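PDB 1WZ8: enoyl-CoA hydratase from Thermus thermophilus, which probably catalyses the reversible addition of water to enoyl-CoA thioesters, giving 3-hydroxyacyl-CoA, as a hexameric member of the crotonase family. Local coordinates for residues Arg27-Asn32 with Gly70-Leu75; Val45-Glu50 with Ala93-Leu98; Ile76-Ala81 with Leu86-Trp91; Asp139-Leu144 with Ala148-Val153. One frame throughout, in Å; residues are numbered along the deposited sequence.

In the fold
The four contacts form a chain of neighbours, with centres about 15 to 20 Å apart. Helix 73-81 is shared by interactions 1 and 3, and L75 touches V89 between them; helix 83-102 carries one segment each of interactions 2 and 3. Interaction 4 follows later in sequence, yet meets both helices, I76 packing on L144 and V97 on D150 and H151. In chain order, interactions 1 and 2 alternate their segments, while both segments of interaction 3 lie between those of interaction 2. Together they tie the loop after strand 21-26 and helix 36-49 to the helical pair 73-81 and 83-102, and that pair to the 139-153 region, within one crotonase-like fold.

Interaction 1. Residues Arg27-Asn32 with Gly70-Leu75; sequences RGEKLN and GGSFGL
G70 meets N32 through backbone alone: its O lies 4.2 Å from N32 O, with no bond between the two. A CB at its backbone angles would collide with the preceding carbonyl oxygen, which explains the glycine. After G71, E29 reaches S72, the N-cap of helix 73-81, with E29 OE1 3.4 Å from S72 CB. The serine OG stands between the backbone N and the carbonyl carbon (chi1 68°), which turns it back over the first turn to accept from L75 N at 3.3 Å with an N-H...O angle of 162°. OG is hydrogen-bonded to M34 O as well, and shares water 2 with E29, 2.9 Å from S72 OG and 2.8 Å from E29 OE2. An alanine here would remove this hydroxyl, and is likely to leave L75 N without its cap, M34 O without its hydroxyl partner and water 2 without its tie to the helix start. Next along the chain, F73 N donates to water 1 at 3.0 Å, which bonds only weakly to E29 OE1. G74 N does the same with water 3 at 2.9 Å, again with a weak link to E29 OE1. The extended E29 chain thus touches this segment at S72 CB and links to the rest of it through water. In crotonase relatives the loop entering this helix commonly lends a peptide N-H to the oxyanion hole. Chemically, the opening N-H groups are satisfied by a hydroxyl and two waters, and the E29 carboxylate would probably be favoured by the positive end of the helix dipole.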
loop_
_atom_site.group_PDB
_atom_site.type_symbol
_atom_site.label_atom_id
_atom_site.label_comp_id
_atom_site.label_asym_id
_atom_site.label_seq_id
_atom_site.Cartn_x
_atom_site.Cartn_y
_atom_site.Cartn_z
ATOM N N ARG A 27 21.035 3.324 -31.592
ATOM C CA ARG A 27 22.461 3.487 -31.822
ATOM C C ARG A 27 23.016 4.628 -30.980
ATOM O O ARG A 27 22.570 5.766 -31.104
ATOM C CB ARG A 27 22.682 3.775 -33.309
ATOM C CG ARG A 27 24.119 3.749 -33.792
ATOM C CD ARG A 27 24.147 4.064 -35.284
ATOM N NE ARG A 27 25.436 3.763 -35.904
ATOM C CZ ARG A 27 26.579 4.359 -35.587
ATOM N NH1 ARG A 27 26.602 5.297 -34.650
ATOM N NH2 ARG A 27 27.700 4.020 -36.208
ATOM N N GLY A 28 23.978 4.315 -30.119
ATOM C CA GLY A 28 24.591 5.334 -29.283
ATOM C C GLY A 28 26.066 5.443 -29.626
ATOM O O GLY A 28 26.442 5.276 -30.785
ATOM N N GLU A 29 26.900 5.732 -28.632
ATOM C CA GLU A 29 28.341 5.827 -28.851
ATOM C C GLU A 29 28.878 4.406 -28.678
ATOM O O GLU A 29 28.162 3.443 -28.952
ATOM C CB GLU A 29 28.972 6.780 -27.829
ATOM C CG GLU A 29 28.299 8.147 -27.786
ATOM C CD GLU A 29 28.927 9.092 -26.776
ATOM O OE1 GLU A 29 29.527 8.612 -25.790
ATOM O OE2 GLU A 29 28.800 10.321 -26.961
ATOM N N LYS A 30 30.122 4.256 -28.234
ATOM C CA LYS A 30 30.660 2.910 -28.042
ATOM C C LYS A 30 29.771 2.151 -27.067
ATOM O O LYS A 30 29.340 2.705 -26.055
ATOM C CB LYS A 30 32.087 2.955 -27.489
ATOM C CG LYS A 30 33.156 3.308 -28.511
ATOM C CD LYS A 30 34.549 3.205 -27.898
ATOM C CE LYS A 30 34.717 4.171 -26.729
ATOM N NZ LYS A 30 36.021 3.981 -26.029
ATOM N N LEU A 31 29.494 0.888 -27.376
ATOM C CA LEU A 31 28.656 0.060 -26.519
ATOM C C LEU A 31 27.309 0.746 -26.341
ATOM O O LEU A 31 26.614 0.540 -25.347
ATOM C CB LEU A 31 29.329 -0.125 -25.158
ATOM C CG LEU A 31 30.735 -0.736 -25.206
ATOM C CD1 LEU A 31 31.299 -0.843 -23.796
ATOM C CD2 LEU A 31 30.671 -2.106 -25.868
ATOM N N ASN A 32 26.956 1.560 -27.329
ATOM C CA ASN A 32 25.716 2.315 -27.327
ATOM C C ASN A 32 25.506 3.144 -26.070
ATOM O O ASN A 32 24.399 3.199 -25.528
ATOM C CB ASN A 32 24.517 1.392 -27.561
ATOM C CG ASN A 32 24.498 0.809 -28.961
ATOM O OD1 ASN A 32 24.704 1.523 -29.949
ATOM N ND2 ASN A 32 24.239 -0.491 -29.059
ATOM N N GLY A 70 24.727 2.214 -20.933
ATOM C CA GLY A 70 24.073 3.244 -20.143
ATOM C C GLY A 70 24.367 4.670 -20.585
ATOM O O GLY A 70 24.827 4.899 -21.703
ATOM N N GLY A 71 24.092 5.629 -19.704
ATOM C CA GLY A 71 24.329 7.027 -20.023
ATOM C C GLY A 71 25.784 7.320 -20.331
ATOM O O GLY A 71 26.681 6.797 -19.673
ATOM N N SER A 72 26.020 8.162 -21.334
ATOM C CA SER A 72 27.381 8.517 -21.732
ATOM C C SER A 72 27.969 9.569 -20.796
ATOM O O SER A 72 27.239 10.209 -20.036
ATOM C CB SER A 72 27.382 9.072 -23.157
ATOM O OG SER A 72 26.730 10.332 -23.199
ATOM N N PHE A 73 29.286 9.748 -20.859
ATOM C CA PHE A 73 29.956 10.739 -20.026
ATOM C C PHE A 73 29.375 12.116 -20.316
ATOM O O PHE A 73 29.201 12.934 -19.411
ATOM C CB PHE A 73 31.464 10.763 -20.311
ATOM C CG PHE A 73 32.226 9.633 -19.677
ATOM C CD1 PHE A 73 32.255 9.485 -18.293
ATOM C CD2 PHE A 73 32.932 8.724 -20.464
ATOM C CE1 PHE A 73 32.978 8.449 -17.700
ATOM C CE2 PHE A 73 33.657 7.685 -19.881
ATOM C CZ PHE A 73 33.681 7.547 -18.498
ATOM N N GLY A 74 29.074 12.363 -21.587
ATOM C CA GLY A 74 28.519 13.645 -21.985
ATOM C C GLY A 74 27.213 13.942 -21.274
ATOM O O GLY A 74 27.001 15.047 -20.773
ATOM N N LEU A 75 26.336 12.948 -21.231
ATOM C CA LEU A 75 25.044 13.098 -20.576
ATOM C C LEU A 75 25.211 13.371 -19.084
ATOM O O LEU A 75 24.558 14.258 -18.529
ATOM C CB LEU A 75 24.209 11.836 -20.784
ATOM C CG LEU A 75 22.855 11.766 -20.076
ATOM C CD1 LEU A 75 22.045 13.030 -20.346
ATOM C CD2 LEU A 75 22.115 10.536 -20.560
HETATM O O HOH W 1 30.545 7.678 -22.580
HETATM O O HOH W 2 27.388 12.139 -25.341
HETATM O O HOH W 3 30.280 11.249 -23.938
#

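Interaction 2. Residues Val45-Glu50 with Ala93-Leu98; sequences VWRDLE and ARDLVL
R47 and D95 approach at about a right angle, and the planes of guanidinium and carboxylate stand 63° apart, so the two groups do not share the flat, paired geometry of a two-pronged salt bridge. One prong joins them: NH2 of R47 lies 3.3 Å from OD2 of D95, a salt bridge whose hydrogen bond is weak, bent to 129°. R47 gets there by a bend at chi3 (-118°), which brings the end of its chain across toward helix 83-102. The other oxygen of the aspartate faces its own helix, where R94 NH1 and D95 OD1 form a long salt bridge of 3.7 Å; the carboxylate thus lies between two arginines. R94 is itself steadied by L98 CD1, 3.4 Å above the centre of its guanidinium, and its NE pairs with E233. Around this surface link, D95 leans on A43, and L96 on H39 and L42 of helix 36-49. The far flank of helix 83-102 rests on helix 229-241 through V97 on F232 and L98 on L229, while L49 of helix 36-49 packs on L22 and I24 of strand 21-26.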
loop_
_atom_site.group_PDB
_atom_site.type_symbol
_atom_site.label_atom_id
_atom_site.label_comp_id
_atom_site.label_asym_id
_atom_site.label_seq_id
_atom_site.Cartn_x
_atom_site.Cartn_y
_atom_site.Cartn_z
ATOM N N VAL A 45 9.807 7.979 -26.917
ATOM C CA VAL A 45 9.242 7.275 -28.065
ATOM C C VAL A 45 7.972 6.482 -27.738
ATOM O O VAL A 45 7.080 6.349 -28.577
ATOM C CB VAL A 45 10.296 6.325 -28.701
ATOM C CG1 VAL A 45 10.668 5.221 -27.721
ATOM C CG2 VAL A 45 9.765 5.745 -30.011
ATOM N N TRP A 46 7.877 5.979 -26.512
ATOM C CA TRP A 46 6.719 5.187 -26.109
ATOM C C TRP A 46 5.385 5.912 -26.253
ATOM O O TRP A 46 4.377 5.292 -26.580
ATOM C CB TRP A 46 6.917 4.674 -24.679
ATOM C CG TRP A 46 8.186 3.883 -24.557
ATOM C CD1 TRP A 46 9.398 4.340 -24.120
ATOM C CD2 TRP A 46 8.405 2.544 -25.014
ATOM N NE1 TRP A 46 10.360 3.374 -24.287
ATOM C CE2 TRP A 46 9.778 2.260 -24.834
ATOM C CE3 TRP A 46 7.576 1.556 -25.564
ATOM C CZ2 TRP A 46 10.341 1.030 -25.188
ATOM C CZ3 TRP A 46 8.138 0.332 -25.918
ATOM C CH2 TRP A 46 9.508 0.081 -25.729
ATOM N N ARG A 47 5.371 7.219 -26.019
ATOM C CA ARG A 47 4.134 7.988 -26.152
ATOM C C ARG A 47 3.628 7.973 -27.590
ATOM O O ARG A 47 2.440 7.776 -27.837
ATOM C CB ARG A 47 4.353 9.433 -25.707
ATOM C CG ARG A 47 4.355 9.617 -24.203
ATOM C CD ARG A 47 4.905 10.975 -23.828
ATOM N NE ARG A 47 6.113 10.843 -23.022
ATOM C CZ ARG A 47 7.190 11.605 -23.166
ATOM N NH1 ARG A 47 7.210 12.555 -24.088
ATOM N NH2 ARG A 47 8.249 11.411 -22.389
ATOM N N ASP A 48 4.535 8.178 -28.537
ATOM C CA ASP A 48 4.157 8.184 -29.942
ATOM C C ASP A 48 3.872 6.786 -30.486
ATOM O O ASP A 48 3.120 6.634 -31.449
ATOM C CB ASP A 48 5.247 8.857 -30.779
ATOM C CG ASP A 48 5.442 10.315 -30.415
ATOM O OD1 ASP A 48 4.432 11.002 -30.151
ATOM O OD2 ASP A 48 6.599 10.783 -30.401
ATOM N N LEU A 49 4.461 5.765 -29.872
ATOM C CA LEU A 49 4.242 4.401 -30.336
ATOM C C LEU A 49 2.789 3.979 -30.174
ATOM O O LEU A 49 2.293 3.134 -30.917
ATOM C CB LEU A 49 5.148 3.421 -29.585
ATOM C CG LEU A 49 6.640 3.512 -29.904
ATOM C CD1 LEU A 49 7.393 2.434 -29.140
ATOM C CD2 LEU A 49 6.849 3.351 -31.408
ATOM N N GLU A 50 2.110 4.572 -29.200
ATOM C CA GLU A 50 0.710 4.250 -28.950
ATOM C C GLU A 50 -0.139 4.597 -30.165
ATOM O O GLU A 50 -1.218 4.039 -30.357
ATOM C CB GLU A 50 0.202 5.020 -27.729
ATOM C CG GLU A 50 0.847 4.597 -26.422
ATOM C CD GLU A 50 0.375 5.420 -25.237
ATOM O OE1 GLU A 50 0.674 6.633 -25.190
ATOM O OE2 GLU A 50 -0.300 4.853 -24.351
ATOM N N ALA A 93 14.463 9.796 -17.173
ATOM C CA ALA A 93 14.843 8.547 -16.510
ATOM C C ALA A 93 13.589 7.846 -16.010
ATOM O O ALA A 93 13.448 6.630 -16.120
ATOM C CB ALA A 93 15.777 8.842 -15.341
ATOM N N ARG A 94 12.668 8.627 -15.456
ATOM C CA ARG A 94 11.423 8.059 -14.953
ATOM C C ARG A 94 10.644 7.420 -16.099
ATOM O O ARG A 94 10.093 6.329 -15.952
ATOM C CB ARG A 94 10.582 9.153 -14.281
ATOM C CG ARG A 94 9.166 8.731 -13.884
ATOM C CD ARG A 94 8.473 9.865 -13.125
ATOM N NE ARG A 94 7.080 9.576 -12.790
ATOM C CZ ARG A 94 6.071 9.624 -13.652
ATOM N NH1 ARG A 94 6.289 9.951 -14.919
ATOM N NH2 ARG A 94 4.839 9.359 -13.243
ATOM N N ASP A 95 10.608 8.096 -17.244
ATOM C CA ASP A 95 9.879 7.586 -18.403
ATOM C C ASP A 95 10.571 6.432 -19.122
ATOM O O ASP A 95 9.920 5.641 -19.799
ATOM C CB ASP A 95 9.595 8.716 -19.403
ATOM C CG ASP A 95 8.529 9.680 -18.907
ATOM O OD1 ASP A 95 7.570 9.221 -18.260
ATOM O OD2 ASP A 95 8.639 10.890 -19.172
ATOM N N LEU A 96 11.887 6.335 -18.980
ATOM C CA LEU A 96 12.628 5.261 -19.626
ATOM C C LEU A 96 12.145 3.927 -19.068
ATOM O O LEU A 96 12.192 2.909 -19.751
ATOM C CB LEU A 96 14.131 5.413 -19.373
ATOM C CG LEU A 96 15.046 4.428 -20.112
ATOM C CD1 LEU A 96 14.911 4.617 -21.620
ATOM C CD2 LEU A 96 16.487 4.657 -19.689
ATOM N N VAL A 97 11.677 3.947 -17.824
ATOM C CA VAL A 97 11.177 2.743 -17.166
ATOM C C VAL A 97 9.654 2.621 -17.279
ATOM O O VAL A 97 9.127 1.560 -17.626
ATOM C CB VAL A 97 11.592 2.727 -15.670
ATOM C CG1 VAL A 97 10.945 1.549 -14.949
ATOM C CG2 VAL A 97 13.106 2.636 -15.562
ATOM N N LEU A 98 8.944 3.708 -17.004
ATOM C CA LEU A 98 7.485 3.687 -17.073
ATOM C C LEU A 98 6.968 3.601 -18.499
ATOM O O LEU A 98 5.890 3.060 -18.744
ATOM C CB LEU A 98 6.909 4.928 -16.388
ATOM C CG LEU A 98 7.258 5.076 -14.905
ATOM C CD1 LEU A 98 6.538 6.295 -14.335
ATOM C CD2 LEU A 98 6.850 3.814 -14.153
#

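Interaction 3. Residues Ile76-Ala81 with Leu86-Trp91; sequences IEEMRA and LLRVFW
M79 lies across L86 and V89, crossing each at about a right angle, and has the largest buried area of the contact. Its CB starts the contact, 3.9 Å from L86 CD1. The next atom, CG, turns to V89, with CG2 of that valine 3.9 Å away. SD then reaches V89 CG1 at 3.8 Å. A bend at chi3 (66°) folds the terminal methyl back, and CE ends between the two partners, 3.8 Å from V89 CG1 and 3.9 Å from L86 CD1. The methyl is therefore wedged between the two apolar side chains, and F240 of helix 229-241 touches all three residues. At the backbone, L86 CB also lies 3.7 Å from M79 O.

Beside these apolar contacts, E78 meets R88. R88 NH2 donates to E78 OE1 at 2.6 Å, close to the guanidinium plane but from above the carboxylate plane, the two planes being 56° apart. A second bond, from NH1 to OE2, is weak. R88 also has a second acid partner, as its NE pairs with E92, while R40 brings a like charge near that NE.

Helices 73-81 and 83-102 are consecutive, and their short segments splay at 125°, well short of antiparallel, with axes 8.9 Å apart at closest. L86 and F90 also pack on L241 and L238 of a third subunit. The chemistry is thus divided: a buried methionine fills the space between the helices with apolar contact, and the partly exposed E78-R88 bridge, fixed chiefly by one short bond, fastens their margin.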
loop_
_atom_site.group_PDB
_atom_site.type_symbol
_atom_site.label_atom_id
_atom_site.label_comp_id
_atom_site.label_asym_id
_atom_site.label_seq_id
_atom_site.Cartn_x
_atom_site.Cartn_y
_atom_site.Cartn_z
ATOM N N ILE A 76 26.090 12.611 -18.440
ATOM C CA ILE A 76 26.334 12.783 -17.012
ATOM C C ILE A 76 26.887 14.177 -16.721
ATOM O O ILE A 76 26.495 14.821 -15.744
ATOM C CB ILE A 76 27.323 11.713 -16.491
ATOM C CG1 ILE A 76 26.698 10.323 -16.647
ATOM C CG2 ILE A 76 27.666 11.976 -15.028
ATOM C CD1 ILE A 76 27.606 9.183 -16.241
ATOM N N GLU A 77 27.793 14.646 -17.573
ATOM C CA GLU A 77 28.385 15.966 -17.389
ATOM C C GLU A 77 27.344 17.063 -17.571
ATOM O O GLU A 77 27.370 18.071 -16.863
ATOM C CB GLU A 77 29.543 16.177 -18.368
ATOM C CG GLU A 77 30.774 15.334 -18.066
ATOM C CD GLU A 77 31.462 15.727 -16.766
ATOM O OE1 GLU A 77 30.948 16.615 -16.050
ATOM O OE2 GLU A 77 32.524 15.143 -16.460
ATOM N N GLU A 78 26.431 16.869 -18.520
ATOM C CA GLU A 78 25.382 17.847 -18.770
ATOM C C GLU A 78 24.499 17.999 -17.534
ATOM O O GLU A 78 24.152 19.112 -17.130
ATOM C CB GLU A 78 24.509 17.417 -19.951
ATOM C CG GLU A 78 23.296 18.314 -20.136
ATOM C CD GLU A 78 22.327 17.805 -21.181
ATOM O OE1 GLU A 78 22.004 16.600 -21.167
ATOM O OE2 GLU A 78 21.872 18.619 -22.009
ATOM N N MET A 79 24.131 16.864 -16.949
ATOM C CA MET A 79 23.298 16.837 -15.751
ATOM C C MET A 79 23.998 17.574 -14.612
ATOM O O MET A 79 23.395 18.380 -13.910
ATOM C CB MET A 79 23.048 15.387 -15.326
ATOM C CG MET A 79 22.319 14.539 -16.349
ATOM S SD MET A 79 22.331 12.785 -15.901
ATOM C CE MET A 79 21.339 12.800 -14.420
ATOM N N ARG A 80 25.282 17.279 -14.440
ATOM C CA ARG A 80 26.095 17.875 -13.383
ATOM C C ARG A 80 26.304 19.383 -13.497
ATOM O O ARG A 80 26.519 20.059 -12.494
ATOM C CB ARG A 80 27.470 17.201 -13.352
ATOM C CG ARG A 80 27.682 16.223 -12.209
ATOM C CD ARG A 80 29.063 15.579 -12.305
ATOM N NE ARG A 80 30.115 16.571 -12.526
ATOM C CZ ARG A 80 30.499 17.471 -11.626
ATOM N NH1 ARG A 80 29.922 17.502 -10.433
ATOM N NH2 ARG A 80 31.450 18.349 -11.924
ATOM N N ALA A 81 26.240 19.905 -14.716
ATOM C CA ALA A 81 26.489 21.322 -14.944
ATOM C C ALA A 81 25.283 22.257 -14.983
ATOM O O ALA A 81 25.452 23.479 -15.021
ATOM C CB ALA A 81 27.301 21.484 -16.228
ATOM N N LEU A 86 19.560 18.667 -15.224
ATOM C CA LEU A 86 19.362 17.625 -14.231
ATOM C C LEU A 86 17.891 17.224 -14.119
ATOM O O LEU A 86 17.560 16.038 -14.152
ATOM C CB LEU A 86 19.872 18.088 -12.864
ATOM C CG LEU A 86 19.855 17.022 -11.765
ATOM C CD1 LEU A 86 20.819 15.900 -12.138
ATOM C CD2 LEU A 86 20.245 17.635 -10.430
ATOM N N LEU A 87 17.004 18.205 -13.993
ATOM C CA LEU A 87 15.587 17.886 -13.856
ATOM C C LEU A 87 14.932 17.393 -15.140
ATOM O O LEU A 87 13.962 16.638 -15.088
ATOM C CB LEU A 87 14.823 19.085 -13.287
ATOM C CG LEU A 87 14.843 19.190 -11.752
ATOM C CD1 LEU A 87 14.102 17.998 -11.164
ATOM C CD2 LEU A 87 16.279 19.237 -11.226
ATOM N N ARG A 88 15.447 17.817 -16.291
ATOM C CA ARG A 88 14.844 17.326 -17.503
ATOM C C ARG A 88 15.173 15.858 -17.651
ATOM O O ARG A 88 14.339 15.040 -18.016
ATOM C CB ARG A 88 15.424 18.114 -18.677
ATOM C CG ARG A 88 15.083 17.484 -20.027
ATOM C CD ARG A 88 16.098 17.863 -21.112
ATOM N NE ARG A 88 17.171 16.866 -21.185
ATOM C CZ ARG A 88 18.434 17.323 -21.251
ATOM N NH1 ARG A 88 18.673 18.622 -21.239
ATOM N NH2 ARG A 88 19.447 16.455 -21.331
ATOM N N VAL A 89 16.399 15.476 -17.308
ATOM C CA VAL A 89 16.803 14.075 -17.342
ATOM C C VAL A 89 16.082 13.278 -16.253
ATOM O O VAL A 89 15.834 12.083 -16.417
ATOM C CB VAL A 89 18.338 13.939 -17.181
ATOM C CG1 VAL A 89 18.742 12.468 -17.118
ATOM C CG2 VAL A 89 19.029 14.606 -18.356
ATOM N N PHE A 90 15.733 13.941 -15.151
ATOM C CA PHE A 90 15.014 13.269 -14.071
ATOM C C PHE A 90 13.740 12.647 -14.634
ATOM O O PHE A 90 13.481 11.455 -14.456
ATOM C CB PHE A 90 14.641 14.264 -12.968
ATOM C CG PHE A 90 13.790 13.668 -11.879
ATOM C CD1 PHE A 90 14.366 12.938 -10.844
ATOM C CD2 PHE A 90 12.409 13.817 -11.906
ATOM C CE1 PHE A 90 13.574 12.364 -9.846
ATOM C CE2 PHE A 90 11.609 13.250 -10.920
ATOM C CZ PHE A 90 12.195 12.520 -9.886
ATOM N N TRP A 91 12.943 13.457 -15.322
ATOM C CA TRP A 91 11.707 12.959 -15.900
ATOM C C TRP A 91 11.939 11.973 -17.043
ATOM O O TRP A 91 11.123 11.080 -17.268
ATOM C CB TRP A 91 10.832 14.134 -16.333
ATOM C CG TRP A 91 10.394 14.932 -15.144
ATOM C CD1 TRP A 91 10.824 16.182 -14.784
ATOM C CD2 TRP A 91 9.501 14.502 -14.111
ATOM N NE1 TRP A 91 10.253 16.551 -13.588
ATOM C CE2 TRP A 91 9.437 15.539 -13.153
ATOM C CE3 TRP A 91 8.749 13.337 -13.899
ATOM C CZ2 TRP A 91 8.647 15.448 -12.002
ATOM C CZ3 TRP A 91 7.964 13.246 -12.752
ATOM C CH2 TRP A 91 7.922 14.300 -11.819
#

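Interaction 4. Residues Asp139-Leu144 with Ala148-Val153; sequences DGHLRL and AGDHAV
D139 and A148 meet in the crotonase fold, where an Asx turn leads into helix 141-144 and two His-carboxylate pairs, D139-H141 and D150-H151, stand close by. The apolar contact is modest, L142 CD2 lying 4.2 Å from A148 CB. In van der Waals contact, D139 OD2 closely approaches the methyl of A148, 3.3 Å from CB, and H141 CB rests on A148 CA. Beyond them the carboxylate of D139 slides past H151, its OD1 3.4 Å from CE1 of that ring.

Hydrogen bonds shape each segment from within. D139 has CG anti to its own N (chi1 175°), and the carboxylate serves H141 three times: ND1 donates to OD1, in the ring plane but 40° above the carboxylate plane, the backbone N donates to OD2, closing the Asx turn, and ND1 bonds weakly to OD2. H151 ND1 donates to D150 OD1 at 2.7 Å on the syn side, though tilted 34° out of the carboxylate plane. Replacing D139 with alanine would take away these acceptors and is likely to leave the H141 ring free to turn.

Outside the pairs, H141 NE2 is bonded to a pentanediol, probably from the crystallisation liquor but consistent with a pocket, and H151 NE2 to W156. A148 N and V153 O reach T217 and W224 of a fourth subunit.

Across the contact the polar link is water 4. It bridges D139 OD1 (2.9 Å) and D150 OD1 (2.6 Å), themselves 4.1 Å apart, while accepting from A152 N at 3.0 Å.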
loop_
_atom_site.group_PDB
_atom_site.type_symbol
_atom_site.label_atom_id
_atom_site.label_comp_id
_atom_site.label_asym_id
_atom_site.label_seq_id
_atom_site.Cartn_x
_atom_site.Cartn_y
_atom_site.Cartn_z
ATOM N N ASP A 139 24.202 -2.775 -12.508
ATOM C CA ASP A 139 23.545 -1.514 -12.219
ATOM C C ASP A 139 24.629 -0.452 -12.410
ATOM O O ASP A 139 24.454 0.500 -13.171
ATOM C CB ASP A 139 23.043 -1.498 -10.786
ATOM C CG ASP A 139 22.464 -0.158 -10.401
ATOM O OD1 ASP A 139 21.307 0.131 -10.776
ATOM O OD2 ASP A 139 23.184 0.614 -9.740
ATOM N N GLY A 140 25.741 -0.628 -11.699
ATOM C CA GLY A 140 26.886 0.262 -11.821
ATOM C C GLY A 140 26.897 1.645 -11.194
ATOM O O GLY A 140 27.921 2.327 -11.245
ATOM N N HIS A 141 25.795 2.064 -10.585
ATOM C CA HIS A 141 25.718 3.418 -10.010
ATOM C C HIS A 141 26.668 3.637 -8.810
ATOM O O HIS A 141 27.314 4.667 -8.676
ATOM C CB HIS A 141 24.271 3.673 -9.587
ATOM C CG HIS A 141 23.412 3.856 -10.813
ATOM N ND1 HIS A 141 22.617 2.881 -11.318
ATOM C CD2 HIS A 141 23.278 4.996 -11.612
ATOM C CE1 HIS A 141 22.016 3.425 -12.395
ATOM N NE2 HIS A 141 22.394 4.690 -12.595
ATOM N N LEU A 142 26.765 2.667 -7.908
ATOM C CA LEU A 142 27.632 2.811 -6.744
ATOM C C LEU A 142 29.086 3.021 -7.155
ATOM O O LEU A 142 29.848 3.688 -6.457
ATOM C CB LEU A 142 27.501 1.586 -5.834
ATOM C CG LEU A 142 26.290 1.589 -4.885
ATOM C CD1 LEU A 142 26.415 2.746 -3.900
ATOM C CD2 LEU A 142 24.994 1.709 -5.679
ATOM N N ARG A 143 29.460 2.448 -8.293
ATOM C CA ARG A 143 30.814 2.590 -8.816
ATOM C C ARG A 143 31.007 4.031 -9.281
ATOM O O ARG A 143 32.093 4.593 -9.152
ATOM C CB ARG A 143 31.017 1.636 -9.996
ATOM C CG ARG A 143 32.320 1.806 -10.753
ATOM C CD ARG A 143 32.126 1.329 -12.195
ATOM N NE ARG A 143 32.489 -0.055 -12.431
ATOM C CZ ARG A 143 32.268 -0.699 -13.576
ATOM N NH1 ARG A 143 31.666 -0.087 -14.588
ATOM N NH2 ARG A 143 32.705 -1.945 -13.744
ATOM N N LEU A 144 29.943 4.621 -9.822
ATOM C CA LEU A 144 29.979 6.000 -10.312
ATOM C C LEU A 144 29.941 6.994 -9.156
ATOM O O LEU A 144 30.358 8.144 -9.303
ATOM C CB LEU A 144 28.794 6.265 -11.250
ATOM C CG LEU A 144 28.635 7.680 -11.817
ATOM C CD1 LEU A 144 29.847 8.030 -12.671
ATOM C CD2 LEU A 144 27.361 7.770 -12.646
ATOM N N ALA A 148 21.609 3.961 -6.631
ATOM C CA ALA A 148 21.036 3.188 -7.727
ATOM C C ALA A 148 19.578 3.604 -7.861
ATOM O O ALA A 148 18.677 2.907 -7.398
ATOM C CB ALA A 148 21.129 1.697 -7.427
ATOM N N GLY A 149 19.340 4.739 -8.508
ATOM C CA GLY A 149 17.974 5.212 -8.622
ATOM C C GLY A 149 17.300 5.251 -9.978
ATOM O O GLY A 149 16.204 5.799 -10.084
ATOM N N ASP A 150 17.901 4.664 -11.010
ATOM C CA ASP A 150 17.263 4.728 -12.321
ATOM C C ASP A 150 16.365 3.557 -12.711
ATOM O O ASP A 150 15.838 3.526 -13.825
ATOM C CB ASP A 150 18.302 4.993 -13.424
ATOM C CG ASP A 150 19.258 3.840 -13.640
ATOM O OD1 ASP A 150 19.067 2.765 -13.041
ATOM O OD2 ASP A 150 20.211 4.016 -14.431
ATOM N N HIS A 151 16.173 2.607 -11.801
ATOM C CA HIS A 151 15.298 1.466 -12.072
ATOM C C HIS A 151 15.335 0.398 -10.984
ATOM O O HIS A 151 14.315 -0.220 -10.678
ATOM C CB HIS A 151 15.662 0.788 -13.404
ATOM C CG HIS A 151 16.810 -0.169 -13.295
ATOM N ND1 HIS A 151 18.124 0.245 -13.257
ATOM C CD2 HIS A 151 16.835 -1.513 -13.135
ATOM C CE1 HIS A 151 18.909 -0.803 -13.073
ATOM N NE2 HIS A 151 18.151 -1.882 -12.994
ATOM N N ALA A 152 16.513 0.188 -10.406
ATOM C CA ALA A 152 16.717 -0.850 -9.407
ATOM C C ALA A 152 15.714 -0.926 -8.272
ATOM O O ALA A 152 15.231 -2.004 -7.943
ATOM C CB ALA A 152 18.124 -0.749 -8.838
ATOM N N VAL A 153 15.399 0.206 -7.660
ATOM C CA VAL A 153 14.471 0.169 -6.550
ATOM C C VAL A 153 13.046 -0.161 -6.982
ATOM O O VAL A 153 12.255 -0.637 -6.175
ATOM C CB VAL A 153 14.536 1.480 -5.747
ATOM C CG1 VAL A 153 13.523 1.465 -4.609
ATOM C CG2 VAL A 153 15.944 1.635 -5.176
HETATM O O HOH W 4 18.972 1.835 -10.631
#